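Local coordinates for uncharacterized protein (Wolinella succinogenes, PDB 3JYG) that is of unknown function but belongs to the 6-pyruvoyl tetrahydropterin synthase family and binds a zinc ion through three histidines, at residues A[16-21]-A[86-91]; A[110-115]-A[128-133]. One frame throughout, in Å; residues are numbered along the deposited sequence.

Contact 1 (A[16-21]-A[86-91]); sequences GHRVWS and DDPLFP. With ZN (zinc ion), chain G.
Arg-18 reaches across to Asp-87 and meets its carboxylate side-on, one nitrogen to each oxygen. CB of Arg-18 carries CG between the backbone N and the carbonyl carbon (chi1 85°), and from there the chain runs extended to NE. CG and CD pass OD2 of Asp-87 at 3.6 and 3.8 Å. NE donates to Asp-87 OD2 at 3.1 Å, on the syn lone pair, with the oxygen tilted from the guanidinium plane. NH2 makes the straighter bond, 2.9 Å to Asp-87 OD1, and this oxygen lies in the guanidinium plane. NH1 turns to the carbonyl O of Arg-37. The two flat groups are 31° apart. Leu-89 CD1 lies over one face of the guanidinium, toward the rim, and CB of Trp-20 likewise over the opposite face.

This is the T-fold of the 6-pyruvoyl tetrahydropterin synthase family, helices packed on a beta sheet; segment 16-21 ends strand 3-17 of that sheet and enters a loop. His-17, at that end, binds zinc through NE2 together with His-40, His-42 and two waters. Asp-87 opens a type I turn, Asp-87 to Phe-90, that leads into helix 90-93. Its OD1 also accepts from Leu-89 N at 2.8 Å, a capping bond that arrives from the other face of the carboxylate than NH2. One oxygen thus joins the arginine to a backbone N-H within the turn.

The Trp-20 ring lies against the backbone of the same turn. CA of Asp-87 sits over its five-membered ring, 3.8 Å from the centroid, and Pro-88 CD sits over the same face; both are CH-pi contacts. Trp-20 NE1 bonds to Asp-84 OD2. A water lies 2.8 Å from Asp-87 OD2 and weakly links to Arg-18 O.

Contact 2 (A[110-115]-A[128-133]); sequences YARVDF and LYESFV
OE1 of Glu-130 is shared by both terminal nitrogens of Arg-112. NH2 gives the shorter and straighter bond, 2.9 Å to OE1 at 159°, received on the anti lone pair of OE1. NH1 reaches the same OE1 at 3.3 Å, nearly along the C-O axis. OE1 lies in the guanidinium plane. A bend at chi3 (91°) in Arg-112 and another at chi2 in Glu-130 bring the two groups together. NH2 also makes a weak bond to the carbonyl O of Glu-130, which accepts from Arg-80 NH1 as well.

Two waters bridge the segments where the strand 110-113 and the helix end diverge. One accepts from Arg-112 NE at 2.9 Å and donates to Glu-130 O and Phe-132 O. The other accepts from Val-113 N and donates to Tyr-129 O and Phe-132 O. Phe-132 O therefore takes two water bonds.

Apolar groups pack around this polar patch. CE1 and CZ of Phe-115 each lie 3.6 Å from Glu-130 CG, and CG2 of Val-113 meets CB of Tyr-129 at 3.8 Å. Tyr-129 OH bonds to His-96. Tyr-110 CB touches Val-133 CG1 where strands 110-113 and 132-135 lie side by side in the mixed sheet.

Arg-80 close to Arg-112 adds positive charge, which would probably favour an ionised Glu-130; Arg-112 takes the carboxylate, and Arg-80 the carbonyl O.

Overall arrangement
From the N terminus, strand 3-17 ends in segment 16-21. Strand 40-52, helix 67-77 and strand 80-84 lie in the loop between it and its partner. Contact 1 closes this loop of 64 residues at 86-91. The chain continues through helix 90-93 and strand 103-105 to segment 110-115. Contact 2 closes a shorter loop of 12 residues, which holds the start of helix 123-131. The two contacts follow in series and neither nest nor cross. Their centres are about 14 Å apart and they do not touch. Contact 1 joins the zinc-bearing end of strand 3-17 to the turn leading into helix 90-93; contact 2 joins strand 110-113 to helix 123-131 and strand 132-135. Both reach the same mixed sheet.

Contact 1 (A[16-21]-A[86-91])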
loop_
_atom_site.group_PDB
_atom_site.type_symbol
_atom_site.label_atom_id
_atom_site.label_comp_id
_atom_site.label_asym_id
_atom_site.label_seq_id
_atom_site.Cartn_x
_atom_site.Cartn_y
_atom_site.Cartn_z
ATOM N N GLY A 16 -5.851 -18.265 15.268
ATOM C CA GLY A 16 -6.500 -17.708 16.474
ATOM C C GLY A 16 -5.427 -17.138 17.403
ATOM O O GLY A 16 -4.251 -17.526 17.316
ATOM N N HIS A 17 -5.808 -16.194 18.265
ATOM C CA HIS A 17 -4.898 -15.742 19.279
ATOM C C HIS A 17 -5.683 -14.975 20.317
ATOM O O HIS A 17 -6.918 -14.822 20.205
ATOM C CB HIS A 17 -3.720 -14.905 18.678
ATOM C CG HIS A 17 -4.027 -13.449 18.420
ATOM N ND1 HIS A 17 -3.053 -12.472 18.469
ATOM C CD2 HIS A 17 -5.178 -12.811 18.092
ATOM C CE1 HIS A 17 -3.590 -11.297 18.189
ATOM N NE2 HIS A 17 -4.880 -11.478 17.962
ATOM N N ARG A 18 -4.950 -14.518 21.328
ATOM C CA ARG A 18 -5.419 -13.439 22.166
ATOM C C ARG A 18 -4.197 -12.623 22.623
ATOM O O ARG A 18 -3.090 -13.151 22.719
ATOM C CB ARG A 18 -6.237 -13.982 23.355
ATOM C CG ARG A 18 -5.435 -14.405 24.556
ATOM C CD ARG A 18 -6.345 -14.835 25.719
ATOM N NE ARG A 18 -5.598 -14.908 26.981
ATOM C CZ ARG A 18 -5.916 -14.232 28.092
ATOM N NH1 ARG A 18 -6.966 -13.388 28.131
ATOM N NH2 ARG A 18 -5.179 -14.411 29.182
ATOM N N VAL A 19 -4.433 -11.350 22.898
ATOM C CA VAL A 19 -3.407 -10.428 23.364
ATOM C C VAL A 19 -3.711 -10.222 24.829
ATOM O O VAL A 19 -4.563 -9.424 25.170
ATOM C CB VAL A 19 -3.534 -9.078 22.641
ATOM C CG1 VAL A 19 -2.412 -8.113 23.085
ATOM C CG2 VAL A 19 -3.489 -9.304 21.122
ATOM N N TRP A 20 -3.009 -10.960 25.671
ATOM C CA TRP A 20 -3.446 -11.195 27.055
ATOM C C TRP A 20 -3.193 -9.934 27.900
ATOM O O TRP A 20 -3.915 -9.656 28.835
ATOM C CB TRP A 20 -2.760 -12.457 27.624
ATOM C CG TRP A 20 -1.226 -12.404 27.749
ATOM C CD1 TRP A 20 -0.283 -12.963 26.885
ATOM C CD2 TRP A 20 -0.476 -11.776 28.812
ATOM N NE1 TRP A 20 0.991 -12.705 27.364
ATOM C CE2 TRP A 20 0.900 -11.984 28.536
ATOM C CE3 TRP A 20 -0.847 -11.061 29.985
ATOM C CZ2 TRP A 20 1.929 -11.488 29.385
ATOM C CZ3 TRP A 20 0.159 -10.588 30.823
ATOM C CH2 TRP A 20 1.531 -10.812 30.518
ATOM N N SER A 21 -2.177 -9.174 27.506
ATOM C CA SER A 21 -1.719 -8.024 28.241
ATOM C C SER A 21 -2.377 -6.692 27.828
ATOM O O SER A 21 -1.970 -5.625 28.301
ATOM C CB SER A 21 -0.218 -7.900 27.989
ATOM O OG SER A 21 0.028 -7.686 26.601
ATOM N N ASP A 86 3.985 -17.127 28.117
ATOM C CA ASP A 86 3.687 -16.516 29.402
ATOM C C ASP A 86 2.305 -15.984 29.543
ATOM O O ASP A 86 2.054 -15.210 30.424
ATOM C CB ASP A 86 4.669 -15.397 29.703
ATOM C CG ASP A 86 5.984 -15.925 30.280
ATOM O OD1 ASP A 86 6.019 -17.093 30.750
ATOM O OD2 ASP A 86 6.975 -15.183 30.246
ATOM N N ASP A 87 1.422 -16.335 28.624
ATOM C CA ASP A 87 0.008 -16.045 28.799
ATOM C C ASP A 87 -0.440 -16.713 30.097
ATOM O O ASP A 87 -0.179 -17.887 30.302
ATOM C CB ASP A 87 -0.771 -16.591 27.572
ATOM C CG ASP A 87 -2.244 -16.186 27.569
ATOM O OD1 ASP A 87 -2.867 -16.113 28.666
ATOM O OD2 ASP A 87 -2.775 -15.941 26.459
ATOM N N PRO A 88 -1.144 -15.975 30.979
ATOM C CA PRO A 88 -1.627 -16.540 32.254
ATOM C C PRO A 88 -2.585 -17.717 32.059
ATOM O O PRO A 88 -2.782 -18.527 32.985
ATOM C CB PRO A 88 -2.422 -15.389 32.863
ATOM C CG PRO A 88 -1.855 -14.171 32.233
ATOM C CD PRO A 88 -1.442 -14.531 30.864
ATOM N N LEU A 89 -3.216 -17.785 30.891
ATOM C CA LEU A 89 -4.070 -18.919 30.580
ATOM C C LEU A 89 -3.325 -20.123 30.035
ATOM O O LEU A 89 -3.951 -21.168 29.792
ATOM C CB LEU A 89 -5.130 -18.519 29.539
ATOM C CG LEU A 89 -6.342 -17.729 29.974
ATOM C CD1 LEU A 89 -7.243 -17.489 28.732
ATOM C CD2 LEU A 89 -7.117 -18.438 31.110
ATOM N N PHE A 90 -2.005 -20.000 29.802
ATOM C CA PHE A 90 -1.238 -21.168 29.314
ATOM C C PHE A 90 -1.626 -22.478 30.069
ATOM O O PHE A 90 -2.043 -23.449 29.422
ATOM C CB PHE A 90 0.305 -20.929 29.315
ATOM C CG PHE A 90 1.045 -21.881 28.475
ATOM C CD1 PHE A 90 1.336 -21.578 27.151
ATOM C CD2 PHE A 90 1.386 -23.150 28.969
ATOM C CE1 PHE A 90 1.994 -22.524 26.353
ATOM C CE2 PHE A 90 2.056 -24.070 28.191
ATOM C CZ PHE A 90 2.365 -23.757 26.882
ATOM N N PRO A 91 -1.528 -22.509 31.419
ATOM C CA PRO A 91 -1.860 -23.723 32.184
ATOM C C PRO A 91 -3.326 -24.198 32.042
ATOM O O PRO A 91 -3.602 -25.385 32.160
ATOM C CB PRO A 91 -1.595 -23.305 33.662
ATOM C CG PRO A 91 -0.564 -22.211 33.553
ATOM C CD PRO A 91 -0.901 -21.478 32.279
HETATM ZN ZN ZN G . -6.433 -9.749 17.620
HETATM O O HOH W 1 -1.157 -15.521 24.191
HETATM O O HOH W 2 -4.439 -8.386 16.997
HETATM O O HOH W 3 -7.701 -7.744 17.418
#

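Contact 2 (A[110-115]-A[128-133])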
loop_
_atom_site.group_PDB
_atom_site.type_symbol
_atom_site.label_atom_id
_atom_site.label_comp_id
_atom_site.label_asym_id
_atom_site.label_seq_id
_atom_site.Cartn_x
_atom_site.Cartn_y
_atom_site.Cartn_z
ATOM N N TYR A 110 9.724 -20.871 17.730
ATOM C CA TYR A 110 8.405 -21.219 18.265
ATOM C C TYR A 110 8.548 -22.651 18.773
ATOM O O TYR A 110 9.590 -23.315 18.528
ATOM C CB TYR A 110 7.264 -21.134 17.212
ATOM C CG TYR A 110 7.427 -22.217 16.181
ATOM C CD1 TYR A 110 8.358 -22.075 15.154
ATOM C CD2 TYR A 110 6.759 -23.444 16.315
ATOM C CE1 TYR A 110 8.573 -23.081 14.232
ATOM C CE2 TYR A 110 6.961 -24.474 15.383
ATOM C CZ TYR A 110 7.868 -24.275 14.345
ATOM O OH TYR A 110 8.100 -25.288 13.441
ATOM N N ALA A 111 7.525 -23.085 19.495
ATOM C CA ALA A 111 7.429 -24.454 19.963
ATOM C C ALA A 111 6.117 -25.152 19.603
ATOM O O ALA A 111 5.058 -24.518 19.458
ATOM C CB ALA A 111 7.676 -24.531 21.485
ATOM N N ARG A 112 6.220 -26.473 19.486
ATOM C CA ARG A 112 5.062 -27.363 19.542
ATOM C C ARG A 112 5.142 -28.208 20.806
ATOM O O ARG A 112 6.233 -28.381 21.390
ATOM C CB ARG A 112 5.007 -28.259 18.316
ATOM C CG ARG A 112 4.932 -27.457 17.024
ATOM C CD ARG A 112 4.650 -28.344 15.861
ATOM N NE ARG A 112 3.210 -28.409 15.696
ATOM C CZ ARG A 112 2.488 -29.520 15.578
ATOM N NH1 ARG A 112 3.063 -30.730 15.568
ATOM N NH2 ARG A 112 1.184 -29.394 15.433
ATOM N N VAL A 113 4.013 -28.731 21.267
ATOM C CA VAL A 113 4.088 -29.640 22.410
ATOM C C VAL A 113 4.851 -30.920 21.999
ATOM O O VAL A 113 4.938 -31.246 20.810
ATOM C CB VAL A 113 2.698 -29.935 23.007
ATOM C CG1 VAL A 113 2.064 -28.631 23.500
ATOM C CG2 VAL A 113 1.808 -30.653 21.968
ATOM N N ASP A 114 5.476 -31.574 22.975
ATOM C CA ASP A 114 6.025 -32.903 22.798
ATOM C C ASP A 114 4.837 -33.855 22.844
ATOM O O ASP A 114 4.256 -34.045 23.908
ATOM C CB ASP A 114 6.985 -33.265 23.960
ATOM C CG ASP A 114 7.676 -34.624 23.748
ATOM O OD1 ASP A 114 7.203 -35.445 22.914
ATOM O OD2 ASP A 114 8.701 -34.856 24.424
ATOM N N PHE A 115 4.484 -34.445 21.707
ATOM C CA PHE A 115 3.325 -35.343 21.658
ATOM C C PHE A 115 3.484 -36.682 22.376
ATOM O O PHE A 115 2.490 -37.317 22.746
ATOM C CB PHE A 115 2.854 -35.523 20.228
ATOM C CG PHE A 115 2.148 -34.310 19.682
ATOM C CD1 PHE A 115 0.773 -34.173 19.830
ATOM C CD2 PHE A 115 2.859 -33.300 19.041
ATOM C CE1 PHE A 115 0.102 -33.040 19.327
ATOM C CE2 PHE A 115 2.186 -32.160 18.540
ATOM C CZ PHE A 115 0.806 -32.045 18.691
ATOM N N LEU A 128 -6.625 -30.670 19.751
ATOM C CA LEU A 128 -6.435 -29.464 20.530
ATOM C C LEU A 128 -4.947 -29.138 20.580
ATOM O O LEU A 128 -4.539 -27.995 20.251
ATOM C CB LEU A 128 -7.014 -29.658 21.943
ATOM C CG LEU A 128 -6.569 -28.687 23.019
ATOM C CD1 LEU A 128 -6.918 -27.257 22.629
ATOM C CD2 LEU A 128 -7.260 -29.033 24.356
ATOM N N TYR A 129 -4.122 -30.112 20.992
ATOM C CA TYR A 129 -2.653 -29.850 21.087
ATOM C C TYR A 129 -1.913 -29.655 19.751
ATOM O O TYR A 129 -0.894 -28.907 19.708
ATOM C CB TYR A 129 -1.946 -30.862 22.006
ATOM C CG TYR A 129 -2.359 -30.676 23.456
ATOM C CD1 TYR A 129 -1.954 -29.541 24.180
ATOM C CD2 TYR A 129 -3.179 -31.604 24.106
ATOM C CE1 TYR A 129 -2.328 -29.353 25.500
ATOM C CE2 TYR A 129 -3.574 -31.410 25.451
ATOM C CZ TYR A 129 -3.121 -30.288 26.142
ATOM O OH TYR A 129 -3.490 -30.050 27.452
ATOM N N GLU A 130 -2.407 -30.274 18.669
ATOM C CA GLU A 130 -1.900 -29.961 17.328
ATOM C C GLU A 130 -2.126 -28.495 16.936
ATOM O O GLU A 130 -1.369 -27.969 16.119
ATOM C CB GLU A 130 -2.434 -30.896 16.228
ATOM C CG GLU A 130 -2.031 -32.365 16.457
ATOM C CD GLU A 130 -0.837 -32.851 15.616
ATOM O OE1 GLU A 130 0.106 -32.074 15.320
ATOM O OE2 GLU A 130 -0.851 -34.050 15.236
ATOM N N SER A 131 -3.131 -27.838 17.526
ATOM C CA SER A 131 -3.418 -26.417 17.175
ATOM C C SER A 131 -2.344 -25.414 17.593
ATOM O O SER A 131 -2.148 -24.411 16.947
ATOM C CB SER A 131 -4.709 -25.944 17.805
ATOM O OG SER A 131 -5.730 -26.888 17.673
ATOM N N PHE A 132 -1.642 -25.659 18.691
ATOM C CA PHE A 132 -0.884 -24.560 19.313
ATOM C C PHE A 132 0.498 -24.309 18.748
ATOM O O PHE A 132 1.258 -25.261 18.512
ATOM C CB PHE A 132 -0.751 -24.797 20.814
ATOM C CG PHE A 132 -2.026 -24.634 21.548
ATOM C CD1 PHE A 132 -2.613 -23.369 21.689
ATOM C CD2 PHE A 132 -2.685 -25.764 22.099
ATOM C CE1 PHE A 132 -3.812 -23.224 22.362
ATOM C CE2 PHE A 132 -3.886 -25.594 22.788
ATOM C CZ PHE A 132 -4.430 -24.353 22.933
ATOM N N VAL A 133 0.794 -23.018 18.517
ATOM C CA VAL A 133 2.133 -22.588 18.165
ATOM C C VAL A 133 2.537 -21.717 19.335
ATOM O O VAL A 133 1.888 -20.703 19.602
ATOM C CB VAL A 133 2.128 -21.753 16.872
ATOM C CG1 VAL A 133 3.453 -21.033 16.685
ATOM C CG2 VAL A 133 1.875 -22.691 15.654
HETATM O O HOH W 4 1.163 -26.382 16.073
HETATM O O HOH W 5 1.666 -27.731 19.699
#